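Local coordinates for extracellular ligand-binding receptor (PDB 5ERE), which binds 2-oxo-4-methylpentanoic acid in a periplasmic-binding-protein module and cytosine in a Cache-type module, and probably serves as a sensory receptor, at residues A[226-231]-A[308-313]; A[117-122]-A[207-212]; A[4-9]-A[36-41]; A[65-70]-A[85-90]; A[384-389]-A[447-452]. All coordinates share one frame; numbering follows the deposited sequence.

How the contacts relate
Contacts 1 and 2 lie near the centre of the chain and share one mixed sheet, in which strands 228-232 and 205-208 are neighbours; helix 112-123 packs on it. Contact 1 zips two antiparallel strands, whereas contact 2 is a small apolar helix-on-strand patch whose strand segment runs on into the keto-acid pocket. Contacts 3 and 4 touch through adjacent strands 3-8 and 64-70 of the other, parallel sheet of the binding-protein module; contact 3 is at its edge and partly exposed, contact 4 more deeply buried and with a polar Ser-His pair. Contact 5 stands apart in the Cache-type module, about 71 Å centre to centre from contact 4, where a partly exposed turn meets a strand.

Contact 1 of 5, residues A[226-231]-A[308-313]; sequences GLVYTY and YIFKKV
Tyr-229 lies with one ring face against Lys-311 in an antiparallel beta ladder, where strand 308-313 runs back along 226-231 in the mixed sheet of the periplasmic-binding-protein fold. Lys-311 CB sits over that face toward its rim, 3.8 Å from the centroid of the Tyr-229 ring, a CH-pi contact. The ring gets there because Tyr-229 CG stands between its own backbone N and carbonyl carbon (chi1 60°), folding it over the neighbouring strand. Beyond CB, the lysine chain bends at its third torsion (chi3 87°) and runs past the next tyrosine, with Lys-311 CD 3.7 Å from Tyr-231 CD2. Gln-213 OE1 bonds both Lys-311 NZ and Tyr-229 OH, tying the two polar ends together. A leucine in place of Tyr-229 would probably leave Gln-213 with one partner fewer and uncover the aliphatic stem of Lys-311. On the other side of the sheet, Val-228 CG1 comes within 3.7 Å of Phe-310 CD1, while Thr-230 and Phe-310 point the same way and Thr-230 CG2 touches CE1 of that ring; helix 112-123 lies against this side through Leu-119. Six backbone hydrogen bonds join the segments, and the straightest, 174° at the hydrogen, runs 2.8 Å from Lys-311 N to Tyr-229 O.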
# COMPACT_ATOMS: atom_id res chain seq x y z
N GLY A 226 -5.63 -22.18 0.62
CA GLY A 226 -6.05 -21.12 1.53
C GLY A 226 -4.98 -20.09 1.87
O GLY A 226 -5.26 -19.06 2.46
N LEU A 227 -3.74 -20.41 1.52
CA LEU A 227 -2.61 -19.52 1.76
C LEU A 227 -2.84 -18.15 1.11
O LEU A 227 -3.21 -18.09 -0.04
CB LEU A 227 -1.33 -20.15 1.19
CG LEU A 227 -0.03 -19.41 1.47
CD1 LEU A 227 1.10 -20.40 1.42
CD2 LEU A 227 0.25 -18.27 0.50
N VAL A 228 -2.65 -17.08 1.87
CA VAL A 228 -2.90 -15.72 1.37
C VAL A 228 -1.57 -15.04 1.12
O VAL A 228 -0.67 -15.19 1.91
CB VAL A 228 -3.76 -14.90 2.37
CG1 VAL A 228 -3.96 -13.44 1.91
CG2 VAL A 228 -5.13 -15.56 2.56
N TYR A 229 -1.41 -14.32 0.02
CA TYR A 229 -0.14 -13.61 -0.20
C TYR A 229 -0.32 -12.31 -0.98
O TYR A 229 -1.32 -12.11 -1.67
CB TYR A 229 0.86 -14.52 -0.94
CG TYR A 229 0.36 -14.97 -2.27
CD1 TYR A 229 -0.57 -16.00 -2.36
CD2 TYR A 229 0.80 -14.36 -3.47
CE1 TYR A 229 -1.06 -16.42 -3.58
CE2 TYR A 229 0.33 -14.78 -4.68
CZ TYR A 229 -0.61 -15.81 -4.74
OH TYR A 229 -1.09 -16.24 -5.95
N THR A 230 0.65 -11.41 -0.82
CA THR A 230 0.66 -10.18 -1.60
C THR A 230 1.33 -10.43 -2.94
O THR A 230 2.26 -11.23 -3.05
CB THR A 230 1.34 -9.06 -0.86
OG1 THR A 230 2.54 -9.52 -0.23
CG2 THR A 230 0.42 -8.48 0.16
N TYR A 231 0.83 -9.75 -3.97
CA TYR A 231 1.28 -10.01 -5.33
C TYR A 231 0.97 -8.80 -6.26
O TYR A 231 -0.07 -8.16 -6.11
CB TYR A 231 0.62 -11.27 -5.86
CG TYR A 231 1.29 -11.83 -7.07
CD1 TYR A 231 2.45 -12.56 -6.94
CD2 TYR A 231 0.77 -11.62 -8.33
CE1 TYR A 231 3.09 -13.06 -8.05
CE2 TYR A 231 1.39 -12.11 -9.45
CZ TYR A 231 2.54 -12.82 -9.31
OH TYR A 231 3.15 -13.30 -10.43
N TYR A 308 -0.27 -3.67 -5.91
CA TYR A 308 -0.33 -5.05 -5.45
C TYR A 308 -1.74 -5.35 -4.94
O TYR A 308 -2.51 -4.44 -4.53
CB TYR A 308 0.67 -5.34 -4.29
CG TYR A 308 2.10 -5.65 -4.69
CD1 TYR A 308 2.77 -4.89 -5.63
CD2 TYR A 308 2.77 -6.70 -4.11
CE1 TYR A 308 4.08 -5.18 -5.98
CE2 TYR A 308 4.06 -6.99 -4.45
CZ TYR A 308 4.71 -6.22 -5.41
OH TYR A 308 5.99 -6.49 -5.78
N ILE A 309 -2.07 -6.64 -4.94
CA ILE A 309 -3.31 -7.13 -4.38
C ILE A 309 -3.03 -8.34 -3.49
O ILE A 309 -1.94 -8.92 -3.52
CB ILE A 309 -4.33 -7.57 -5.42
CG1 ILE A 309 -3.68 -8.52 -6.43
CG2 ILE A 309 -4.91 -6.36 -6.08
CD1 ILE A 309 -4.65 -9.36 -7.25
N PHE A 310 -4.05 -8.70 -2.75
CA PHE A 310 -4.07 -10.01 -2.11
C PHE A 310 -4.56 -11.11 -3.03
O PHE A 310 -5.54 -10.95 -3.77
CB PHE A 310 -4.93 -9.95 -0.87
CG PHE A 310 -4.25 -9.25 0.26
CD1 PHE A 310 -3.30 -9.91 1.00
CD2 PHE A 310 -4.56 -7.94 0.57
CE1 PHE A 310 -2.65 -9.26 2.06
CE2 PHE A 310 -3.93 -7.29 1.62
CZ PHE A 310 -2.97 -7.96 2.36
N LYS A 311 -3.80 -12.20 -3.01
CA LYS A 311 -4.15 -13.40 -3.72
C LYS A 311 -4.18 -14.58 -2.77
O LYS A 311 -3.70 -14.49 -1.63
CB LYS A 311 -3.16 -13.65 -4.86
CG LYS A 311 -3.30 -12.62 -5.93
CD LYS A 311 -2.47 -12.91 -7.15
CE LYS A 311 -3.17 -13.83 -8.16
NZ LYS A 311 -2.25 -14.07 -9.30
N LYS A 312 -4.77 -15.67 -3.21
CA LYS A 312 -4.74 -16.87 -2.39
C LYS A 312 -4.65 -18.12 -3.24
O LYS A 312 -5.06 -18.14 -4.39
CB LYS A 312 -5.95 -16.93 -1.48
CG LYS A 312 -7.23 -17.33 -2.16
CD LYS A 312 -8.41 -17.17 -1.21
CE LYS A 312 -8.35 -18.03 0.06
NZ LYS A 312 -8.97 -17.30 1.21
N VAL A 313 -4.08 -19.15 -2.66
CA VAL A 313 -4.01 -20.46 -3.28
C VAL A 313 -5.37 -21.16 -3.10
O VAL A 313 -5.87 -21.24 -1.98
CB VAL A 313 -2.87 -21.28 -2.66
CG1 VAL A 313 -2.73 -22.65 -3.32
CG2 VAL A 313 -1.58 -20.50 -2.76

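Contact 2 of 5, residues A[117-122]-A[207-212]; sequences EQLAAY and VGTRPI. With COI (2-oxo-4-methylpentanoic acid), chain B.
Leu-119 CD1 presses on Val-207 CG1 at 3.5 Å, tighter than usual for two methyl groups, in a contact otherwise small and wholly apolar. The leucine reaches from its helix with CG trans to the backbone N (chi1 -179°), which turns the branch toward the strand; there CD1 meets the valine and CD2 lies 4.1 Å from Thr-209 CG2. The other methyl of the valine, Val-207 CG2, comes in the ring plane to the edge of Tyr-122, 3.9 Å from its CE2. Just past this patch the chain turns into a short 3-10 segment that carries Arg-210 to the bound 2-oxo-4-methylpentanoic acid. Its guanidinium grips the ligand edge-on, NH1 bonding the keto oxygen O3 at 3.0 Å and NH2 the carboxylate oxygen O2 at 2.8 Å, while Pro-211 CG lies over one guanidinium face. A methionine in place of Arg-210 would probably leave the ligand's carboxylate without this cationic partner, although Ser-72 and Ala-95 also bond the ligand. Around the apolar patch, Trp-142 of helix 137-149 touches both Leu-119 and Thr-209, and strand 228-232 flanks strand 205-208, offering Thr-230 to Leu-119 and Val-228 to Tyr-122 of helix 112-123.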
# COMPACT_ATOMS: atom_id res chain seq x y z
N GLU A 117 3.80 -2.93 3.96
CA GLU A 117 2.68 -2.03 4.30
C GLU A 117 1.33 -2.60 3.87
O GLU A 117 0.32 -2.46 4.57
CB GLU A 117 2.86 -0.66 3.65
CG GLU A 117 3.38 0.44 4.57
CD GLU A 117 4.14 1.52 3.82
OE1 GLU A 117 3.65 2.03 2.77
OE2 GLU A 117 5.26 1.83 4.28
N GLN A 118 1.30 -3.23 2.70
CA GLN A 118 0.05 -3.81 2.22
C GLN A 118 -0.28 -5.11 2.97
O GLN A 118 -1.41 -5.32 3.40
CB GLN A 118 0.13 -4.05 0.72
CG GLN A 118 0.31 -2.70 -0.06
CD GLN A 118 0.15 -2.85 -1.56
OE1 GLN A 118 1.13 -2.69 -2.33
NE2 GLN A 118 -1.08 -3.13 -2.00
N LEU A 119 0.71 -6.00 3.10
CA LEU A 119 0.51 -7.26 3.78
C LEU A 119 0.02 -7.04 5.23
O LEU A 119 -0.79 -7.82 5.74
CB LEU A 119 1.81 -8.09 3.77
CG LEU A 119 1.81 -9.49 4.41
CD1 LEU A 119 0.96 -10.46 3.65
CD2 LEU A 119 3.24 -10.03 4.49
N ALA A 120 0.46 -5.94 5.85
CA ALA A 120 0.08 -5.58 7.21
C ALA A 120 -1.42 -5.39 7.39
O ALA A 120 -1.91 -5.49 8.51
CB ALA A 120 0.80 -4.28 7.65
N ALA A 121 -2.15 -5.11 6.32
CA ALA A 121 -3.60 -4.93 6.43
C ALA A 121 -4.28 -6.24 6.76
O ALA A 121 -5.34 -6.25 7.36
CB ALA A 121 -4.21 -4.35 5.15
N TYR A 122 -3.68 -7.33 6.30
CA TYR A 122 -4.19 -8.67 6.58
C TYR A 122 -3.70 -9.15 7.94
O TYR A 122 -4.48 -9.65 8.75
CB TYR A 122 -3.75 -9.63 5.48
CG TYR A 122 -4.26 -11.04 5.63
CD1 TYR A 122 -5.61 -11.32 5.48
CD2 TYR A 122 -3.39 -12.10 5.89
CE1 TYR A 122 -6.10 -12.61 5.60
CE2 TYR A 122 -3.87 -13.40 6.03
CZ TYR A 122 -5.24 -13.64 5.88
OH TYR A 122 -5.75 -14.91 6.00
N VAL A 207 0.82 -17.55 5.03
CA VAL A 207 0.86 -16.22 4.43
C VAL A 207 2.19 -16.08 3.70
O VAL A 207 3.23 -16.48 4.22
CB VAL A 207 0.72 -15.11 5.49
CG1 VAL A 207 0.75 -13.72 4.85
CG2 VAL A 207 -0.54 -15.31 6.34
N GLY A 208 2.17 -15.51 2.50
CA GLY A 208 3.41 -15.34 1.76
C GLY A 208 3.41 -14.04 1.00
O GLY A 208 2.53 -13.20 1.19
N THR A 209 4.43 -13.88 0.16
CA THR A 209 4.70 -12.62 -0.54
C THR A 209 4.95 -12.93 -2.03
O THR A 209 4.84 -14.09 -2.47
CB THR A 209 5.92 -11.87 0.09
OG1 THR A 209 7.12 -12.62 -0.10
CG2 THR A 209 5.71 -11.62 1.61
N ARG A 210 5.33 -11.91 -2.79
CA ARG A 210 5.37 -11.98 -4.26
C ARG A 210 6.00 -13.25 -4.86
O ARG A 210 5.40 -13.88 -5.72
CB ARG A 210 6.10 -10.71 -4.79
CG ARG A 210 6.54 -10.75 -6.27
CD ARG A 210 7.46 -9.51 -6.59
NE ARG A 210 8.45 -9.37 -5.53
CZ ARG A 210 9.63 -9.98 -5.49
NH1 ARG A 210 10.02 -10.74 -6.48
NH2 ARG A 210 10.42 -9.83 -4.43
N PRO A 211 7.20 -13.65 -4.42
CA PRO A 211 7.90 -14.84 -4.94
C PRO A 211 7.17 -16.17 -4.81
O PRO A 211 7.53 -17.13 -5.50
CB PRO A 211 9.17 -14.88 -4.08
CG PRO A 211 9.35 -13.48 -3.63
CD PRO A 211 7.98 -13.02 -3.35
N ILE A 212 6.17 -16.26 -3.95
CA ILE A 212 5.58 -17.56 -3.61
C ILE A 212 4.63 -18.10 -4.71
O ILE A 212 4.27 -19.28 -4.71
CB ILE A 212 4.84 -17.47 -2.25
CG1 ILE A 212 4.77 -18.84 -1.56
CG2 ILE A 212 3.47 -16.89 -2.41
CD1 ILE A 212 4.41 -18.72 -0.08
C1 COI B . 13.99 -10.98 -4.28
O1 COI B . 15.17 -10.94 -3.84
O2 COI B . 13.19 -10.02 -4.14
C2 COI B . 13.56 -12.19 -5.04
O3 COI B . 12.42 -12.28 -5.45
C3 COI B . 14.63 -13.23 -5.27
C4 COI B . 14.03 -14.45 -5.87
C5 COI B . 15.13 -15.17 -6.62
C6 COI B . 13.48 -15.24 -4.70

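Contact 3 of 5, residues A[4-9]-A[36-41]; sequences VGVILP and FEIVFK
The Phe-40 ring carries Ile-38 CG2 over one face, 3.5 Å above the plane and toward the rim, while the Phe-36 ring has Ile-38 CD1 in plane at its edge. Across the strands, Val-4 CG2 approaches the Phe-36 ring obliquely, 3.3 Å from its CD2, and Leu-8 CD1 comes to 4.0 Å from Phe-40 CD1, also at a slant. Ile-38 links the two rings: its CD1 further reaches Val-6 CG2 at 3.5 Å. Phe-40 has CG trans to its carbonyl carbon (chi1 -70°), which lays the ring beside Val-6, the two side chains pointing the same way. Beneath them, five backbone hydrogen bonds join parallel strands 3-8 and 37-42, beginning with Val-4 N to Glu-37 O at 2.8 Å and ending with Leu-8 N to Lys-41 O at 3.0 Å. These are the two strands of a beta-alpha-beta unit whose helix 15-32 rests Leu-29 on Phe-36 and Ile-38; on the sheet's other side, helix 47-60 meets Ile-7 and Val-39. Backbone bonds thus fix the register, and the side chains add hydrocarbon contacts alone, as suits the partly exposed edge of a sheet, where no residue of either segment belongs to a ligand pocket.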
# COMPACT_ATOMS: atom_id res chain seq x y z
N VAL A 4 24.33 -6.79 -23.34
CA VAL A 4 23.78 -6.72 -22.00
C VAL A 4 24.09 -8.04 -21.26
O VAL A 4 23.72 -9.12 -21.71
CB VAL A 4 22.27 -6.44 -22.02
CG1 VAL A 4 21.68 -6.47 -20.59
CG2 VAL A 4 22.00 -5.09 -22.67
N GLY A 5 24.81 -7.93 -20.15
CA GLY A 5 25.05 -9.07 -19.28
C GLY A 5 23.93 -9.29 -18.25
O GLY A 5 23.46 -8.36 -17.61
N VAL A 6 23.50 -10.54 -18.11
CA VAL A 6 22.32 -10.89 -17.31
C VAL A 6 22.67 -12.03 -16.34
O VAL A 6 22.88 -13.17 -16.77
CB VAL A 6 21.16 -11.33 -18.17
CG1 VAL A 6 19.96 -11.67 -17.27
CG2 VAL A 6 20.79 -10.25 -19.27
N ILE A 7 22.76 -11.70 -15.06
CA ILE A 7 23.22 -12.61 -14.01
C ILE A 7 22.04 -13.15 -13.23
O ILE A 7 21.37 -12.41 -12.53
CB ILE A 7 24.19 -11.92 -13.06
CG1 ILE A 7 25.26 -11.21 -13.89
CG2 ILE A 7 24.80 -12.94 -12.10
CD1 ILE A 7 26.28 -10.36 -13.10
N LEU A 8 21.79 -14.44 -13.40
CA LEU A 8 20.61 -15.11 -12.85
C LEU A 8 21.03 -16.31 -11.99
O LEU A 8 22.05 -16.94 -12.25
CB LEU A 8 19.70 -15.60 -13.95
CG LEU A 8 19.32 -14.58 -15.06
CD1 LEU A 8 18.49 -15.32 -16.11
CD2 LEU A 8 18.58 -13.39 -14.44
N PRO A 9 20.20 -16.66 -11.00
CA PRO A 9 20.67 -17.63 -10.02
C PRO A 9 20.41 -19.07 -10.46
O PRO A 9 19.63 -19.77 -9.81
CB PRO A 9 19.87 -17.25 -8.77
CG PRO A 9 18.56 -16.69 -9.35
CD PRO A 9 18.96 -15.99 -10.58
N PHE A 36 19.92 -5.33 -28.83
CA PHE A 36 21.17 -5.65 -28.15
C PHE A 36 21.36 -7.16 -28.07
O PHE A 36 20.42 -7.92 -28.27
CB PHE A 36 21.19 -5.01 -26.76
CG PHE A 36 20.06 -5.43 -25.85
CD1 PHE A 36 18.86 -4.74 -25.82
CD2 PHE A 36 20.19 -6.51 -25.04
CE1 PHE A 36 17.81 -5.14 -24.99
CE2 PHE A 36 19.14 -6.92 -24.19
CZ PHE A 36 17.96 -6.22 -24.16
N GLU A 37 22.60 -7.59 -27.83
CA GLU A 37 22.92 -9.00 -27.61
C GLU A 37 22.92 -9.30 -26.10
O GLU A 37 23.36 -8.46 -25.30
CB GLU A 37 24.27 -9.35 -28.22
CG GLU A 37 24.45 -8.92 -29.67
CD GLU A 37 24.30 -10.06 -30.64
OE1 GLU A 37 25.33 -10.50 -31.20
OE2 GLU A 37 23.15 -10.52 -30.83
N ILE A 38 22.45 -10.49 -25.74
CA ILE A 38 22.43 -10.96 -24.35
C ILE A 38 23.52 -11.97 -24.12
O ILE A 38 23.73 -12.84 -24.96
CB ILE A 38 21.09 -11.61 -23.98
CG1 ILE A 38 19.99 -10.56 -23.86
CG2 ILE A 38 21.18 -12.36 -22.67
CD1 ILE A 38 20.17 -9.63 -22.71
N VAL A 39 24.22 -11.88 -23.00
CA VAL A 39 24.98 -13.03 -22.50
C VAL A 39 24.55 -13.31 -21.04
O VAL A 39 24.34 -12.40 -20.24
CB VAL A 39 26.51 -12.82 -22.64
CG1 VAL A 39 26.88 -12.54 -24.11
CG2 VAL A 39 27.01 -11.69 -21.78
N PHE A 40 24.36 -14.58 -20.75
CA PHE A 40 23.85 -15.02 -19.46
C PHE A 40 25.02 -15.46 -18.62
O PHE A 40 25.96 -16.06 -19.14
CB PHE A 40 22.86 -16.16 -19.62
CG PHE A 40 21.57 -15.76 -20.24
CD1 PHE A 40 20.61 -15.10 -19.49
CD2 PHE A 40 21.31 -16.05 -21.57
CE1 PHE A 40 19.42 -14.73 -20.05
CE2 PHE A 40 20.10 -15.71 -22.14
CZ PHE A 40 19.15 -15.04 -21.39
N LYS A 41 24.97 -15.12 -17.34
CA LYS A 41 25.94 -15.64 -16.38
C LYS A 41 25.19 -16.24 -15.18
O LYS A 41 24.04 -15.86 -14.87
CB LYS A 41 26.91 -14.55 -15.91
CG LYS A 41 27.76 -13.91 -17.04
CD LYS A 41 28.75 -14.89 -17.63
CE LYS A 41 29.59 -14.23 -18.72
NZ LYS A 41 30.21 -15.24 -19.61

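Contact 4 of 5, residues A[65-70]-A[85-90]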
# COMPACT_ATOMS: atom_id res chain seq x y z
N ALA A 65 27.05 -2.67 -22.39
CA ALA A 65 26.11 -1.56 -22.23
C ALA A 65 25.43 -1.53 -20.85
O ALA A 65 25.07 -0.46 -20.34
CB ALA A 65 25.06 -1.63 -23.31
N ALA A 66 25.22 -2.72 -20.26
CA ALA A 66 24.53 -2.85 -18.98
C ALA A 66 24.70 -4.22 -18.36
O ALA A 66 25.04 -5.20 -19.03
CB ALA A 66 23.07 -2.59 -19.12
N VAL A 67 24.41 -4.27 -17.07
CA VAL A 67 24.37 -5.52 -16.30
C VAL A 67 23.05 -5.59 -15.60
O VAL A 67 22.68 -4.66 -14.90
CB VAL A 67 25.51 -5.60 -15.26
CG1 VAL A 67 25.43 -6.92 -14.46
CG2 VAL A 67 26.80 -5.56 -15.96
N VAL A 68 22.35 -6.70 -15.81
CA VAL A 68 21.12 -6.98 -15.12
C VAL A 68 21.41 -8.10 -14.11
O VAL A 68 22.07 -9.07 -14.46
CB VAL A 68 20.03 -7.41 -16.12
CG1 VAL A 68 18.72 -7.63 -15.43
CG2 VAL A 68 19.89 -6.29 -17.20
N SER A 69 20.94 -7.94 -12.89
CA SER A 69 21.08 -9.01 -11.90
C SER A 69 19.75 -9.35 -11.28
O SER A 69 18.99 -8.47 -10.92
CB SER A 69 22.07 -8.60 -10.81
OG SER A 69 21.60 -7.46 -10.12
N CYS A 70 19.50 -10.65 -11.15
CA CYS A 70 18.37 -11.15 -10.39
C CYS A 70 18.80 -11.42 -8.93
O CYS A 70 19.89 -11.91 -8.72
CB CYS A 70 17.82 -12.43 -11.00
SG CYS A 70 16.62 -13.19 -9.87
N LYS A 85 32.57 1.16 -11.50
CA LYS A 85 33.09 0.89 -12.84
C LYS A 85 32.29 1.63 -13.91
O LYS A 85 32.56 1.47 -15.11
CB LYS A 85 33.09 -0.61 -13.13
CG LYS A 85 33.94 -1.40 -12.15
CD LYS A 85 34.12 -2.85 -12.60
CE LYS A 85 35.04 -3.60 -11.63
NZ LYS A 85 36.45 -3.16 -11.73
N ASP A 86 31.32 2.42 -13.46
CA ASP A 86 30.42 3.16 -14.33
C ASP A 86 29.77 2.30 -15.42
O ASP A 86 29.86 2.58 -16.62
CB ASP A 86 31.17 4.34 -14.96
CG ASP A 86 30.27 5.54 -15.20
OD1 ASP A 86 29.33 5.78 -14.38
OD2 ASP A 86 30.49 6.25 -16.21
N ILE A 87 29.12 1.23 -14.95
CA ILE A 87 28.31 0.35 -15.79
C ILE A 87 26.85 0.45 -15.39
O ILE A 87 26.51 0.34 -14.21
CB ILE A 87 28.74 -1.12 -15.66
CG1 ILE A 87 30.24 -1.29 -15.85
CG2 ILE A 87 27.96 -1.98 -16.66
CD1 ILE A 87 30.73 -0.98 -17.26
N PHE A 88 25.97 0.64 -16.37
CA PHE A 88 24.58 0.75 -16.07
C PHE A 88 24.06 -0.59 -15.48
O PHE A 88 24.45 -1.70 -15.89
CB PHE A 88 23.79 1.16 -17.31
CG PHE A 88 22.32 1.26 -17.06
CD1 PHE A 88 21.81 2.20 -16.19
CD2 PHE A 88 21.45 0.38 -17.68
CE1 PHE A 88 20.45 2.28 -15.95
CE2 PHE A 88 20.08 0.44 -17.43
CZ PHE A 88 19.59 1.39 -16.58
N HIS A 89 23.23 -0.46 -14.46
CA HIS A 89 22.81 -1.61 -13.67
C HIS A 89 21.31 -1.63 -13.52
O HIS A 89 20.70 -0.62 -13.16
CB HIS A 89 23.50 -1.60 -12.29
CG HIS A 89 23.14 -2.78 -11.44
ND1 HIS A 89 22.88 -2.66 -10.08
CD2 HIS A 89 22.98 -4.09 -11.74
CE1 HIS A 89 22.56 -3.85 -9.59
NE2 HIS A 89 22.63 -4.74 -10.57
N VAL A 90 20.71 -2.78 -13.79
CA VAL A 90 19.30 -2.98 -13.57
C VAL A 90 19.10 -4.16 -12.59
O VAL A 90 19.73 -5.19 -12.73
CB VAL A 90 18.52 -3.29 -14.86
CG1 VAL A 90 17.06 -3.43 -14.55
CG2 VAL A 90 18.74 -2.15 -15.88
O HOH W 1 26.69 1.17 -19.05
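Val-67 is bound through both its N-H and its C=O to residues 88-90, in a parallel pairing that belongs to the beta-alpha-beta unit of strand 64-70, helix 72-84 and strand 88-92. Its N gives a hydrogen bond to Phe-88 O at 2.8 Å, its O takes one from Val-90 N, and Ser-69 N continues the ladder to Val-90 O. At the start of the ladder a water bridges the strands, donating to Ala-65 O and accepting from Phe-88 N. The apolar contacts fall on both sheet faces. Ala-66 CB meets the Phe-88 ring at its edge, 3.7 Å from CD2, and Val-68 CG2 lies alongside Val-90, 4.0 Å from CB, both on the side where Leu-262 and Leu-266 of helix 254-271 pack; on the reverse side Val-67 CG2 touches Ile-87 CG2 at 3.8 Å. The polar side-chain pair is buried on that reverse side as well. With CG trans to its backbone N (chi1 -178°), the His-89 ring reaches the Ser-69 side chain; it is held at two nitrogens, ND1 by Thr-105 OG1 and NE2 by Ser-69. Ser-69 OG, which also bonds Ser-75 OG, stands at the imidazole edge, 2.9 Å from His-89 NE2.

Contact 5 of 5, residues A[384-389]-A[447-452]; sequences VDATGT and GGFIGS
Val-384 and Ser-452 form a hydrogen-bonded antiparallel pair in the sheet of the Cache-type sensor domain, just before the type I turn from Asp-385 to Gly-388. Val-384 N donates to Ser-452 O at 2.9 Å and Ser-452 N returns a bond to Val-384 O at 2.8 Å, both lying in the carbonyl planes. On the same face, Ser-452 OG approaches Val-384 CB to 3.5 Å; chi1 59° sets OG between the backbone N and carbonyl carbon, and OG hydrogen-bonds Glu-439, a residue of the cytosine pocket. Next to this pair, Gly-451 CA makes a close CA-H...O contact with Val-384 O. A CB on Gly-451 would collide with Val-384 O, and the backbone angles of Gly-451 (phi 136°) by themselves call for glycine. Further along, Phe-449 reaches the turn, its CE2 4.3 Å from Ala-386 CA in an oblique approach. One face of that ring has Gly-451 N over its centre, and the ring also stacks with His-419. Farther out, Asp-385 organises the turn that carries Ala-386. Its OD1 receives three hydrogen bonds: Thr-389 N and Thr-387 N approach from opposite sides of the carboxylate plane, each well out of it, the latter closing an Asx turn, and on the syn side Thr-387 OG1 donates to Asp-385 OD1 at 2.6 Å.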
# COMPACT_ATOMS: atom_id res chain seq x y z
N VAL A 384 -19.27 29.58 20.41
CA VAL A 384 -20.34 30.26 19.69
C VAL A 384 -21.47 30.56 20.68
O VAL A 384 -21.98 29.64 21.33
CB VAL A 384 -20.90 29.39 18.53
CG1 VAL A 384 -21.99 30.14 17.76
CG2 VAL A 384 -19.78 28.96 17.60
N ASP A 385 -21.87 31.82 20.81
CA ASP A 385 -22.88 32.19 21.82
C ASP A 385 -24.33 31.89 21.39
O ASP A 385 -24.61 31.44 20.27
CB ASP A 385 -22.74 33.68 22.22
CG ASP A 385 -23.08 34.66 21.09
OD1 ASP A 385 -23.81 34.30 20.13
OD2 ASP A 385 -22.62 35.82 21.17
N ALA A 386 -25.25 32.17 22.31
CA ALA A 386 -26.66 31.83 22.13
C ALA A 386 -27.26 32.51 20.89
O ALA A 386 -28.34 32.12 20.43
CB ALA A 386 -27.45 32.20 23.40
N THR A 387 -26.55 33.48 20.32
CA THR A 387 -26.99 34.20 19.11
C THR A 387 -26.40 33.62 17.82
O THR A 387 -26.79 34.00 16.72
CB THR A 387 -26.61 35.70 19.18
OG1 THR A 387 -25.25 35.90 18.75
CG2 THR A 387 -26.76 36.22 20.60
N GLY A 388 -25.47 32.68 17.93
CA GLY A 388 -24.87 32.09 16.75
C GLY A 388 -23.66 32.90 16.29
O GLY A 388 -23.25 32.82 15.14
N THR A 389 -23.07 33.65 17.22
CA THR A 389 -21.87 34.44 16.92
C THR A 389 -20.62 33.78 17.52
O THR A 389 -20.60 33.41 18.69
CB THR A 389 -21.98 35.88 17.47
OG1 THR A 389 -23.18 36.49 16.98
CG2 THR A 389 -20.76 36.72 17.02
N GLY A 447 -28.08 24.99 34.37
CA GLY A 447 -28.74 24.27 33.29
C GLY A 447 -29.17 25.13 32.10
O GLY A 447 -29.80 24.64 31.17
N GLY A 448 -28.82 26.41 32.12
CA GLY A 448 -29.22 27.30 31.05
C GLY A 448 -28.30 27.21 29.85
O GLY A 448 -27.08 27.20 30.00
N PHE A 449 -28.88 27.19 28.66
CA PHE A 449 -28.13 27.12 27.40
C PHE A 449 -27.39 28.42 27.14
O PHE A 449 -27.99 29.49 27.15
CB PHE A 449 -29.09 26.81 26.24
CG PHE A 449 -28.44 26.80 24.89
CD1 PHE A 449 -27.67 25.72 24.48
CD2 PHE A 449 -28.61 27.85 24.01
CE1 PHE A 449 -27.08 25.70 23.23
CE2 PHE A 449 -28.03 27.83 22.76
CZ PHE A 449 -27.26 26.76 22.37
N ILE A 450 -26.09 28.32 26.88
CA ILE A 450 -25.29 29.53 26.65
C ILE A 450 -24.57 29.52 25.30
O ILE A 450 -23.90 30.48 24.96
CB ILE A 450 -24.30 29.73 27.79
CG1 ILE A 450 -23.25 28.61 27.86
CG2 ILE A 450 -25.05 29.78 29.12
CD1 ILE A 450 -22.15 28.89 28.89
N GLY A 451 -24.72 28.45 24.52
CA GLY A 451 -24.10 28.39 23.21
C GLY A 451 -23.47 27.05 22.95
O GLY A 451 -23.96 26.01 23.43
N SER A 452 -22.35 27.04 22.24
CA SER A 452 -21.80 25.77 21.79
C SER A 452 -20.30 25.84 21.60
O SER A 452 -19.74 26.92 21.44
CB SER A 452 -22.46 25.34 20.47
OG SER A 452 -22.26 26.34 19.46